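Local coordinates for nitrite oxidoreductase subunit A (Kuenenia stuttgartiensis, PDB 7B04), which belongs to the molybdopterin oxidoreductase family and holds a molybdenum atom, an iron/sulfur cluster and two large pterin-guanylate groups (MD1), at residues N70-C75 and T709-N714; M228-V233 and A563-A568; N266-T271 and E1088-C1093. All blocks are in the same frame, centred on the assembly; numbering follows the deposited sequence.

The first segments follow in the order 70-75, 228-233, 266-271, and their partners in the order 563-568, 709-714, 1088-1093, so contact 2 nests inside the loop closed by contact 1 while contact 3 crosses both. The centre of contact 2 lies about 8 Å from that of contact 1 and 12 Å from that of contact 3; contacts 1 and 3 are about 19 Å apart and do not touch. Thr709 OG1 hydrogen-bonds to Leu230 O between contacts 1 and 2, and Tyr566 meets Tyr270 between contacts 2 and 3. Strands 222-226 and 265-266 of one mixed sheet lead into contacts 2 and 3. Side chains of Thr72, Met228 and Tyr270 come within about 8, 6 and 6 Å of the molybdenum atom.

Contact 1 of 3, residues N70-C75 and T709-N714; sequences NDTHAC and TNSCSN. With SF4 (iron/sulfur cluster), chain C; MD1 (phosphoric acid 4-(2-amino-4-oxo-3,4,5,6,-tetrahydro-pteridin-6-yl)-2-hydroxy-3,4-dimercapto-but-3-en-yl ester guanylate ester), chain D.
Two serine hydroxyls of 709-714 converge on Thr72 O. Ser711 OG donates a hydrogen bond to Thr72 O over 2.6 Å, arriving above the carbonyl plane, 46° out of it; Ser713 OG is placed equally near the same oxygen. With its chi1 of 175°, Ser711 swings OG away from its own N and toward the facing loop. The same OG accepts from Ser713 N within its own segment, over 3.1 Å. That nearly straight bond makes an ST turn and helps to set the direction of the hydroxyl. Asn714 ND2 gives a weak bond to His73 O, 2.9 Å long and bent to 122°; Arg113 is a further partner of that carbonyl.

Segment 70-75 belongs to the cluster-binding loop between strands 61-66 and 76-82; the iron/sulfur cluster pocket also includes Cys67, and Cys115 from elsewhere in the chain. Cys75 SG binds iron FE4 of the cluster at 2.3 Å, and Asp71 OD2 is modelled on iron FE1, although its placement in detail is doubtful because it crowds a cluster sulfur. The serine and asparagine bonds reach the backbone of Thr72 and His73, which lie in sequence between Asp71 and Cys75. Beside them Thr72 OG1 faces Cys712 SG at 3.5 Å, while the methyl groups Ala74 CB and Thr709 CG2 meet at 4.4 Å. On the other flank, Asp71 O approaches C7 of MD1 to 3.2 Å.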
loop_
_atom_site.group_PDB
_atom_site.type_symbol
_atom_site.label_atom_id
_atom_site.label_comp_id
_atom_site.label_asym_id
_atom_site.label_seq_id
_atom_site.Cartn_x
_atom_site.Cartn_y
_atom_site.Cartn_z
ATOM N N ASN B 70 -10.485 6.352 5.701
ATOM C CA ASN B 70 -11.260 5.116 5.518
ATOM C C ASN B 70 -10.301 3.935 5.529
ATOM O O ASN B 70 -10.528 2.903 4.896
ATOM C CB ASN B 70 -12.131 5.116 4.251
ATOM C CG ASN B 70 -13.134 3.965 4.223
ATOM O OD1 ASN B 70 -13.190 3.145 5.141
ATOM N ND2 ASN B 70 -13.922 3.896 3.157
ATOM N N ASP B 71 -9.164 4.091 6.202
ATOM C CA ASP B 71 -8.208 2.956 6.312
ATOM C C ASP B 71 -8.835 1.845 7.170
ATOM O O ASP B 71 -8.590 0.654 6.896
ATOM C CB ASP B 71 -6.861 3.415 6.878
ATOM C CG ASP B 71 -5.697 2.535 6.458
ATOM O OD1 ASP B 71 -5.549 2.301 5.241
ATOM O OD2 ASP B 71 -4.948 2.089 7.350
ATOM N N THR B 72 -9.613 2.269 8.169
ATOM C CA THR B 72 -10.207 1.472 9.246
ATOM C C THR B 72 -9.250 1.350 10.424
ATOM O O THR B 72 -9.562 0.651 11.399
ATOM C CB THR B 72 -10.681 0.070 8.820
ATOM O OG1 THR B 72 -11.625 -0.414 9.783
ATOM C CG2 THR B 72 -9.547 -0.937 8.777
ATOM N N HIS B 73 -8.095 2.011 10.370
ATOM C CA HIS B 73 -7.089 1.933 11.415
ATOM C C HIS B 73 -6.917 3.225 12.197
ATOM O O HIS B 73 -6.621 3.165 13.392
ATOM C CB HIS B 73 -5.751 1.495 10.813
ATOM C CG HIS B 73 -5.822 0.161 10.139
ATOM N ND1 HIS B 73 -5.925 -1.021 10.838
ATOM C CD2 HIS B 73 -5.830 -0.178 8.829
ATOM C CE1 HIS B 73 -5.984 -2.030 9.987
ATOM N NE2 HIS B 73 -5.926 -1.545 8.760
ATOM N N ALA B 74 -7.106 4.380 11.553
ATOM C CA ALA B 74 -7.066 5.686 12.216
ATOM C C ALA B 74 -5.812 5.835 13.074
ATOM O O ALA B 74 -5.874 6.145 14.266
ATOM C CB ALA B 74 -8.330 5.917 13.046
ATOM N N CYS B 75 -4.660 5.602 12.451
ATOM C CA CYS B 75 -3.402 5.582 13.184
ATOM C C CYS B 75 -3.105 6.938 13.814
ATOM O O CYS B 75 -3.440 7.994 13.271
ATOM C CB CYS B 75 -2.256 5.184 12.253
ATOM S SG CYS B 75 -2.332 3.481 11.657
ATOM N N THR B 709 -12.822 10.744 15.844
ATOM C CA THR B 709 -12.951 9.541 15.032
ATOM C C THR B 709 -12.837 8.316 15.928
ATOM O O THR B 709 -12.267 8.370 17.021
ATOM C CB THR B 709 -11.902 9.460 13.916
ATOM O OG1 THR B 709 -12.113 8.261 13.159
ATOM C CG2 THR B 709 -10.509 9.415 14.502
ATOM N N ASN B 710 -13.367 7.200 15.429
ATOM C CA ASN B 710 -13.276 5.903 16.083
ATOM C C ASN B 710 -13.010 4.863 15.008
ATOM O O ASN B 710 -12.890 5.184 13.821
ATOM C CB ASN B 710 -14.565 5.542 16.837
ATOM C CG ASN B 710 -15.064 6.656 17.733
ATOM O OD1 ASN B 710 -14.299 7.270 18.474
ATOM N ND2 ASN B 710 -16.363 6.917 17.673
ATOM N N SER B 711 -12.890 3.606 15.423
ATOM C CA SER B 711 -12.686 2.525 14.473
ATOM C C SER B 711 -13.463 1.297 14.921
ATOM O O SER B 711 -13.912 1.197 16.065
ATOM C CB SER B 711 -11.201 2.192 14.302
ATOM O OG SER B 711 -11.018 1.066 13.465
ATOM N N CYS B 712 -13.619 0.363 13.988
ATOM C CA CYS B 712 -14.254 -0.918 14.251
ATOM C C CYS B 712 -13.249 -2.050 14.405
ATOM O O CYS B 712 -13.646 -3.178 14.713
ATOM C CB CYS B 712 -15.245 -1.251 13.134
ATOM S SG CYS B 712 -14.485 -1.460 11.511
ATOM N N SER B 713 -11.980 -1.760 14.120
ATOM C CA SER B 713 -10.917 -2.780 14.238
ATOM C C SER B 713 -10.051 -2.515 15.464
ATOM O O SER B 713 -9.198 -3.332 15.766
ATOM C CB SER B 713 -10.100 -2.836 13.007
ATOM O OG SER B 713 -9.628 -1.555 12.688
ATOM N N ASN B 714 -10.275 -1.396 16.137
ATOM C CA ASN B 714 -9.474 -1.053 17.336
ATOM C C ASN B 714 -10.360 -0.307 18.332
ATOM O O ASN B 714 -11.263 0.398 17.916
ATOM C CB ASN B 714 -8.189 -0.317 16.974
ATOM C CG ASN B 714 -8.467 1.040 16.396
ATOM O OD1 ASN B 714 -9.369 1.705 16.834
ATOM N ND2 ASN B 714 -7.707 1.461 15.416
HETATM FE FE1 SF4 C . -4.075 3.962 7.166
HETATM FE FE2 SF4 C . -2.820 6.306 7.789
HETATM FE FE3 SF4 C . -1.346 4.080 7.191
HETATM FE FE4 SF4 C . -2.732 4.198 9.540
HETATM S S1 SF4 C . -1.001 5.533 8.903
HETATM S S2 SF4 C . -2.646 2.440 8.090
HETATM S S3 SF4 C . -4.578 5.362 8.894
HETATM S S4 SF4 C . -2.757 5.205 5.793
HETATM P PB MD1 D . -11.060 -7.153 1.126
HETATM O O3B MD1 D . -11.634 -7.264 -0.413
HETATM O O1B MD1 D . -9.808 -7.986 1.260
HETATM O O2B MD1 D . -12.107 -7.660 2.088
HETATM O O3A MD1 D . -10.718 -5.570 1.449
HETATM C C10 MD1 D . -11.749 -4.627 1.560
HETATM C C11 MD1 D . -11.346 -3.564 2.623
HETATM O O11 MD1 D . -9.756 -3.405 2.482
HETATM C C12 MD1 D . -12.105 -2.468 2.476
HETATM S S12 MD1 D . -13.851 -2.672 2.020
HETATM C C13 MD1 D . -11.675 -0.995 2.703
HETATM S S13 MD1 D . -12.959 0.259 2.433
HETATM C C14 MD1 D . -10.359 -0.530 3.045
HETATM N N15 MD1 D . -9.473 -0.876 1.754
HETATM C C16 MD1 D . -8.091 -0.813 2.002
HETATM C C15 MD1 D . -7.129 -0.255 1.014
HETATM O O14 MD1 D . -7.516 0.166 -0.024
HETATM N N17 MD1 D . -5.679 -0.230 1.346
HETATM C C17 MD1 D . -5.180 -0.782 2.702
HETATM N N16 MD1 D . -3.764 -0.752 3.017
HETATM N N18 MD1 D . -6.155 -1.352 3.706
HETATM C C20 MD1 D . -7.562 -1.381 3.401
HETATM N N8 MD1 D . -8.513 -1.904 4.299
HETATM C C7 MD1 D . -9.813 -0.966 4.379
HETATM P PA MD1 D . -10.840 -7.995 -1.660
HETATM O O1A MD1 D . -11.451 -7.515 -2.953
HETATM O O2A MD1 D . -9.384 -7.603 -1.599
HETATM O "O5'" MD1 D . -10.966 -9.637 -1.589
HETATM C "C5'" MD1 D . -10.075 -10.355 -0.789
HETATM C "C4'" MD1 D . -9.704 -11.730 -1.447
HETATM O "O4'" MD1 D . -10.970 -12.565 -1.815
HETATM C "C1'" MD1 D . -10.634 -13.094 -3.237
HETATM N N9 MD1 D . -11.857 -13.474 -3.992
HETATM C C4 MD1 D . -12.564 -14.533 -3.611
HETATM N N3 MD1 D . -12.386 -15.501 -2.491
HETATM C C2 MD1 D . -13.342 -16.591 -2.307
HETATM N N2 MD1 D . -13.168 -17.532 -1.215
HETATM N N1 MD1 D . -14.460 -16.730 -3.209
HETATM C C6 MD1 D . -14.623 -15.797 -4.281
HETATM O O6 MD1 D . -15.539 -15.904 -5.024
HETATM C C5 MD1 D . -13.614 -14.657 -4.468
HETATM N N7 MD1 D . -13.534 -13.675 -5.361
HETATM C C8 MD1 D . -12.445 -12.933 -5.077
HETATM C "C2'" MD1 D . -10.062 -12.085 -3.757
HETATM O "O2'" MD1 D . -9.290 -12.475 -4.929
HETATM C "C3'" MD1 D . -9.066 -11.548 -2.542
HETATM O "O3'" MD1 D . -7.841 -12.338 -2.519
#

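Contact 2 of 3, residues M228-V233 and A563-A568; sequences MGLLGV and AGNYKA. With MD1 (phosphoric acid 4-(2-amino-4-oxo-3,4,5,6,-tetrahydro-pteridin-6-yl)-2-hydroxy-3,4-dimercapto-but-3-en-yl ester guanylate ester), chain D.
Leu230 drives its branched end into the loop 563-568, and the densest packing collects around it. Its CG lies anti to the backbone N (chi1 -157°), and the Leu230 and Asn565 side chains cross at about a right angle; CD2 is 3.2 Å from Asn565 OD1 and the same distance from Lys567 O. An inverse gamma turn is centred on Lys567, whose O lies beside Leu230 CD1 and CD2. Met228, bent at chi2 and chi3, brings its CE to 3.1 Å from Asn565 O. The contact is made by van der Waals packing, and Asn565 ND2 finds its polar partner outside it, in Asn710 O.

Elsewhere the packing is looser. Leu231 CD1 passes Asn565 CB at 4.0 Å, the side chains running in opposite directions, and Leu230 CD1 reaches Ala568 CA at 4.2 Å. Neither is a solvent side, since every touching residue is buried; Lys567 packs on Ile410 of the subunit B chain and pairs with Asp290. Gly564 CA meets S13 of MD1 at 3.6 Å. Separately, Tyr566 stacks on Tyr270. Segment 228-233 connects strand 222-226 to helix 238-254, while 563-568 leaves strand 558-561, at one border of the five-stranded parallel sheet, toward helix 582-585.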
loop_
_atom_site.group_PDB
_atom_site.type_symbol
_atom_site.label_atom_id
_atom_site.label_comp_id
_atom_site.label_asym_id
_atom_site.label_seq_id
_atom_site.Cartn_x
_atom_site.Cartn_y
_atom_site.Cartn_z
ATOM N N MET B 228 -18.145 8.436 4.586
ATOM C CA MET B 228 -17.584 7.724 5.732
ATOM C C MET B 228 -17.253 8.671 6.884
ATOM O O MET B 228 -16.093 8.862 7.260
ATOM C CB MET B 228 -16.339 6.963 5.298
ATOM C CG MET B 228 -16.517 6.209 3.991
ATOM S SD MET B 228 -16.950 4.456 4.115
ATOM C CE MET B 228 -17.775 4.352 5.697
ATOM N N GLY B 229 -18.302 9.302 7.411
ATOM C CA GLY B 229 -18.109 10.370 8.376
ATOM C C GLY B 229 -17.375 9.967 9.655
ATOM O O GLY B 229 -16.913 10.834 10.399
ATOM N N LEU B 230 -17.231 8.672 9.941
ATOM C CA LEU B 230 -16.493 8.320 11.161
ATOM C C LEU B 230 -15.043 8.763 11.084
ATOM O O LEU B 230 -14.363 8.866 12.110
ATOM C CB LEU B 230 -16.545 6.821 11.424
ATOM C CG LEU B 230 -16.317 6.314 12.846
ATOM C CD1 LEU B 230 -17.340 6.892 13.821
ATOM C CD2 LEU B 230 -16.377 4.793 12.859
ATOM N N LEU B 231 -14.557 9.028 9.875
ATOM C CA LEU B 231 -13.202 9.558 9.691
ATOM C C LEU B 231 -13.047 10.949 10.314
ATOM O O LEU B 231 -12.013 11.266 10.917
ATOM C CB LEU B 231 -12.866 9.548 8.202
ATOM C CG LEU B 231 -12.478 8.206 7.571
ATOM C CD1 LEU B 231 -13.246 6.972 8.062
ATOM C CD2 LEU B 231 -12.740 8.362 6.104
ATOM N N GLY B 232 -14.062 11.792 10.160
ATOM C CA GLY B 232 -14.290 12.914 11.052
ATOM C C GLY B 232 -15.777 13.168 11.193
ATOM O O GLY B 232 -16.449 13.479 10.206
ATOM N N VAL B 233 -16.298 13.074 12.416
ATOM C CA VAL B 233 -17.747 13.075 12.599
ATOM C C VAL B 233 -18.309 14.479 12.431
ATOM O O VAL B 233 -19.341 14.676 11.779
ATOM C CB VAL B 233 -18.116 12.476 13.968
ATOM C CG1 VAL B 233 -19.619 12.525 14.179
ATOM C CG2 VAL B 233 -17.605 11.048 14.076
ATOM N N ALA B 563 -14.188 -4.667 6.577
ATOM C CA ALA B 563 -14.564 -3.642 5.620
ATOM C C ALA B 563 -13.849 -2.350 6.007
ATOM O O ALA B 563 -12.869 -2.373 6.759
ATOM C CB ALA B 563 -16.091 -3.491 5.590
ATOM N N GLY B 564 -14.333 -1.229 5.488
ATOM C CA GLY B 564 -13.846 0.058 5.923
ATOM C C GLY B 564 -14.396 0.400 7.296
ATOM O O GLY B 564 -14.963 -0.429 8.008
ATOM N N ASN B 565 -14.218 1.665 7.669
ATOM C CA ASN B 565 -14.650 2.145 8.980
ATOM C C ASN B 565 -16.093 2.619 8.878
ATOM O O ASN B 565 -16.369 3.715 8.389
ATOM C CB ASN B 565 -13.735 3.250 9.490
ATOM C CG ASN B 565 -13.703 3.312 11.003
ATOM O OD1 ASN B 565 -14.402 2.553 11.676
ATOM N ND2 ASN B 565 -12.893 4.210 11.545
ATOM N N TYR B 566 -17.017 1.794 9.372
ATOM C CA TYR B 566 -18.447 2.041 9.255
ATOM C C TYR B 566 -19.123 2.375 10.571
ATOM O O TYR B 566 -20.239 2.904 10.554
ATOM C CB TYR B 566 -19.144 0.789 8.708
ATOM C CG TYR B 566 -19.095 -0.334 9.722
ATOM C CD1 TYR B 566 -17.964 -1.128 9.848
ATOM C CD2 TYR B 566 -20.161 -0.571 10.585
ATOM C CE1 TYR B 566 -17.898 -2.134 10.788
ATOM C CE2 TYR B 566 -20.102 -1.573 11.530
ATOM C CZ TYR B 566 -18.971 -2.352 11.625
ATOM O OH TYR B 566 -18.913 -3.350 12.567
ATOM N N LYS B 567 -18.489 2.077 11.706
ATOM C CA LYS B 567 -19.213 1.944 12.968
ATOM C C LYS B 567 -19.540 3.326 13.533
ATOM O O LYS B 567 -18.964 3.799 14.515
ATOM C CB LYS B 567 -18.424 1.097 13.956
ATOM C CG LYS B 567 -19.239 0.679 15.176
ATOM C CD LYS B 567 -18.487 -0.302 16.062
ATOM C CE LYS B 567 -18.991 -1.723 15.883
ATOM N NZ LYS B 567 -18.445 -2.358 14.657
ATOM N N ALA B 568 -20.504 3.981 12.882
ATOM C CA ALA B 568 -21.101 5.169 13.470
ATOM C C ALA B 568 -21.945 4.823 14.684
ATOM O O ALA B 568 -22.325 5.725 15.437
ATOM C CB ALA B 568 -21.949 5.911 12.436
HETATM P PB MD1 D . -11.060 -7.153 1.126
HETATM O O3B MD1 D . -11.634 -7.264 -0.413
HETATM O O1B MD1 D . -9.808 -7.986 1.260
HETATM O O2B MD1 D . -12.107 -7.660 2.088
HETATM O O3A MD1 D . -10.718 -5.570 1.449
HETATM C C10 MD1 D . -11.749 -4.627 1.560
HETATM C C11 MD1 D . -11.346 -3.564 2.623
HETATM O O11 MD1 D . -9.756 -3.405 2.482
HETATM C C12 MD1 D . -12.105 -2.468 2.476
HETATM S S12 MD1 D . -13.851 -2.672 2.020
HETATM C C13 MD1 D . -11.675 -0.995 2.703
HETATM S S13 MD1 D . -12.959 0.259 2.433
HETATM C C14 MD1 D . -10.359 -0.530 3.045
HETATM N N15 MD1 D . -9.473 -0.876 1.754
HETATM C C16 MD1 D . -8.091 -0.813 2.002
HETATM C C15 MD1 D . -7.129 -0.255 1.014
HETATM O O14 MD1 D . -7.516 0.166 -0.024
HETATM N N17 MD1 D . -5.679 -0.230 1.346
HETATM C C17 MD1 D . -5.180 -0.782 2.702
HETATM N N16 MD1 D . -3.764 -0.752 3.017
HETATM N N18 MD1 D . -6.155 -1.352 3.706
HETATM C C20 MD1 D . -7.562 -1.381 3.401
HETATM N N8 MD1 D . -8.513 -1.904 4.299
HETATM C C7 MD1 D . -9.813 -0.966 4.379
HETATM P PA MD1 D . -10.840 -7.995 -1.660
HETATM O O1A MD1 D . -11.451 -7.515 -2.953
HETATM O O2A MD1 D . -9.384 -7.603 -1.599
HETATM O "O5'" MD1 D . -10.966 -9.637 -1.589
HETATM C "C5'" MD1 D . -10.075 -10.355 -0.789
HETATM C "C4'" MD1 D . -9.704 -11.730 -1.447
HETATM O "O4'" MD1 D . -10.970 -12.565 -1.815
HETATM C "C1'" MD1 D . -10.634 -13.094 -3.237
HETATM N N9 MD1 D . -11.857 -13.474 -3.992
HETATM C C4 MD1 D . -12.564 -14.533 -3.611
HETATM N N3 MD1 D . -12.386 -15.501 -2.491
HETATM C C2 MD1 D . -13.342 -16.591 -2.307
HETATM N N2 MD1 D . -13.168 -17.532 -1.215
HETATM N N1 MD1 D . -14.460 -16.730 -3.209
HETATM C C6 MD1 D . -14.623 -15.797 -4.281
HETATM O O6 MD1 D . -15.539 -15.904 -5.024
HETATM C C5 MD1 D . -13.614 -14.657 -4.468
HETATM N N7 MD1 D . -13.534 -13.675 -5.361
HETATM C C8 MD1 D . -12.445 -12.933 -5.077
HETATM C "C2'" MD1 D . -10.062 -12.085 -3.757
HETATM O "O2'" MD1 D . -9.290 -12.475 -4.929
HETATM C "C3'" MD1 D . -9.066 -11.548 -2.542
HETATM O "O3'" MD1 D . -7.841 -12.338 -2.519
#

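Contact 3 of 3, residues N266-T271 and E1088-C1093; sequences NWSNYT and EADNHC
Asp1090 OD1 takes hydrogen bonds from two successive backbone N-H groups. Asn269 N reaches OD1 over 2.9 Å at 145° on its syn lone pair, whereas Tyr270 N, 3.0 Å from OD1, comes from 72° out of the carboxylate plane. The other oxygen is tied in through a water that donates to Asp1090 OD2 and accepts from Asn269 ND2, each at 2.7 Å; Asn269 OD1 is bound by Arg225.

Asp1090 holds the third position of a type II beta turn, Glu1088 to Asn1091, closed by Asn1091 N to Glu1088 O. Its chi1 of -51° leaves CG beside its own N and presents the carboxylate to the facing loop. Around the polar centre, Tyr270 CB lies on Asp1090 CB at 3.6 Å, and Asp1090 O sits at the edge of the tyrosine ring, in its plane. Thr271 crosses the aspartate at about a right angle, its CG2 3.5 Å from Asp1090 CA and also against Cys1093 SG, while its hydroxyl hydrogen-bonds to Glu613. Ser268 CB meets Ala1089 CB at 4.0 Å. Two main-chain N-H groups and a water meet the buried carboxylate, which would offset much of its probable negative charge.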
loop_
_atom_site.group_PDB
_atom_site.type_symbol
_atom_site.label_atom_id
_atom_site.label_comp_id
_atom_site.label_asym_id
_atom_site.label_seq_id
_atom_site.Cartn_x
_atom_site.Cartn_y
_atom_site.Cartn_z
ATOM N N ASN B 266 -30.069 11.661 3.354
ATOM C CA ASN B 266 -28.737 11.225 3.737
ATOM C C ASN B 266 -28.333 10.019 2.899
ATOM O O ASN B 266 -29.038 9.002 2.863
ATOM C CB ASN B 266 -28.716 10.873 5.219
ATOM C CG ASN B 266 -29.102 12.032 6.110
ATOM O OD1 ASN B 266 -29.016 13.193 5.713
ATOM N ND2 ASN B 266 -29.560 11.717 7.320
ATOM N N TRP B 267 -27.230 10.159 2.173
ATOM C CA TRP B 267 -26.732 9.082 1.326
ATOM C C TRP B 267 -25.867 8.124 2.137
ATOM O O TRP B 267 -25.047 8.549 2.963
ATOM C CB TRP B 267 -25.948 9.655 0.146
ATOM C CG TRP B 267 -26.788 9.641 -1.066
ATOM C CD1 TRP B 267 -28.140 9.493 -1.094
ATOM C CD2 TRP B 267 -26.367 9.787 -2.425
ATOM N NE1 TRP B 267 -28.588 9.517 -2.386
ATOM C CE2 TRP B 267 -27.521 9.706 -3.224
ATOM C CE3 TRP B 267 -25.129 9.976 -3.045
ATOM C CZ2 TRP B 267 -27.480 9.810 -4.611
ATOM C CZ3 TRP B 267 -25.088 10.075 -4.429
ATOM C CH2 TRP B 267 -26.259 9.995 -5.194
ATOM N N SER B 268 -26.043 6.833 1.880
ATOM C CA SER B 268 -25.409 5.803 2.680
ATOM C C SER B 268 -23.946 5.634 2.272
ATOM O O SER B 268 -23.515 6.051 1.188
ATOM C CB SER B 268 -26.164 4.477 2.522
ATOM O OG SER B 268 -26.242 4.106 1.153
ATOM N N ASN B 269 -23.179 5.005 3.158
ATOM C CA ASN B 269 -21.761 4.761 2.923
ATOM C C ASN B 269 -21.393 3.287 2.955
ATOM O O ASN B 269 -20.777 2.786 2.007
ATOM C CB ASN B 269 -20.923 5.527 3.962
ATOM C CG ASN B 269 -20.989 7.024 3.769
ATOM O OD1 ASN B 269 -20.796 7.528 2.668
ATOM N ND2 ASN B 269 -21.264 7.748 4.849
ATOM N N TYR B 270 -21.771 2.579 4.019
ATOM C CA TYR B 270 -21.306 1.211 4.226
ATOM C C TYR B 270 -21.808 0.295 3.119
ATOM O O TYR B 270 -21.030 -0.438 2.498
ATOM C CB TYR B 270 -21.776 0.728 5.600
ATOM C CG TYR B 270 -21.149 -0.552 6.111
ATOM C CD1 TYR B 270 -19.797 -0.807 5.943
ATOM C CD2 TYR B 270 -21.906 -1.480 6.814
ATOM C CE1 TYR B 270 -19.222 -1.963 6.440
ATOM C CE2 TYR B 270 -21.341 -2.637 7.312
ATOM C CZ TYR B 270 -19.999 -2.877 7.116
ATOM O OH TYR B 270 -19.432 -4.032 7.606
ATOM N N THR B 271 -23.116 0.298 2.887
ATOM C CA THR B 271 -23.697 -0.566 1.869
ATOM C C THR B 271 -23.271 -0.158 0.463
ATOM O O THR B 271 -22.989 -1.022 -0.376
ATOM C CB THR B 271 -25.208 -0.553 2.015
ATOM O OG1 THR B 271 -25.698 0.780 1.812
ATOM C CG2 THR B 271 -25.566 -1.021 3.404
ATOM N N GLU B 1088 -32.554 0.138 6.809
ATOM C CA GLU B 1088 -31.805 1.111 7.615
ATOM C C GLU B 1088 -30.580 1.418 6.777
ATOM O O GLU B 1088 -29.907 0.467 6.426
ATOM C CB GLU B 1088 -31.250 0.450 8.859
ATOM C CG GLU B 1088 -30.197 1.292 9.531
ATOM C CD GLU B 1088 -30.706 1.707 10.874
ATOM O OE1 GLU B 1088 -30.444 2.813 11.292
ATOM O OE2 GLU B 1088 -31.394 0.925 11.451
ATOM N N ALA B 1089 -30.299 2.682 6.490
ATOM C CA ALA B 1089 -29.106 2.971 5.699
ATOM C C ALA B 1089 -27.891 2.437 6.443
ATOM O O ALA B 1089 -27.767 2.599 7.662
ATOM C CB ALA B 1089 -28.974 4.461 5.399
ATOM N N ASP B 1090 -27.023 1.739 5.713
ATOM C CA ASP B 1090 -25.856 1.037 6.235
ATOM C C ASP B 1090 -26.253 -0.152 7.103
ATOM O O ASP B 1090 -25.403 -0.689 7.823
ATOM C CB ASP B 1090 -24.908 1.970 6.992
ATOM C CG ASP B 1090 -24.543 3.220 6.175
ATOM O OD1 ASP B 1090 -24.583 3.153 4.927
ATOM O OD2 ASP B 1090 -24.181 4.257 6.770
ATOM N N ASN B 1091 -27.527 -0.566 7.079
ATOM C CA ASN B 1091 -28.003 -1.726 7.833
ATOM C C ASN B 1091 -29.227 -2.276 7.117
ATOM O O ASN B 1091 -30.338 -1.804 7.364
ATOM C CB ASN B 1091 -28.355 -1.332 9.251
ATOM C CG ASN B 1091 -28.472 -2.516 10.172
ATOM O OD1 ASN B 1091 -27.864 -3.561 9.947
ATOM N ND2 ASN B 1091 -29.248 -2.354 11.234
ATOM N N HIS B 1092 -29.044 -3.352 6.356
ATOM C CA HIS B 1092 -30.070 -3.956 5.508
ATOM C C HIS B 1092 -30.576 -2.990 4.433
ATOM O O HIS B 1092 -31.729 -2.528 4.437
ATOM C CB HIS B 1092 -31.252 -4.453 6.315
ATOM C CG HIS B 1092 -32.202 -5.268 5.497
ATOM N ND1 HIS B 1092 -31.770 -6.308 4.699
ATOM C CD2 HIS B 1092 -33.528 -5.130 5.257
ATOM C CE1 HIS B 1092 -32.803 -6.822 4.060
ATOM N NE2 HIS B 1092 -33.878 -6.124 4.379
ATOM N N CYS B 1093 -29.685 -2.665 3.508
ATOM C CA CYS B 1093 -30.059 -2.070 2.236
ATOM C C CYS B 1093 -29.112 -2.644 1.185
ATOM O O CYS B 1093 -28.366 -3.599 1.449
ATOM C CB CYS B 1093 -30.088 -0.533 2.329
ATOM S SG CYS B 1093 -28.579 0.275 2.824
HETATM O O HOH W 1 -22.453 6.311 6.748
#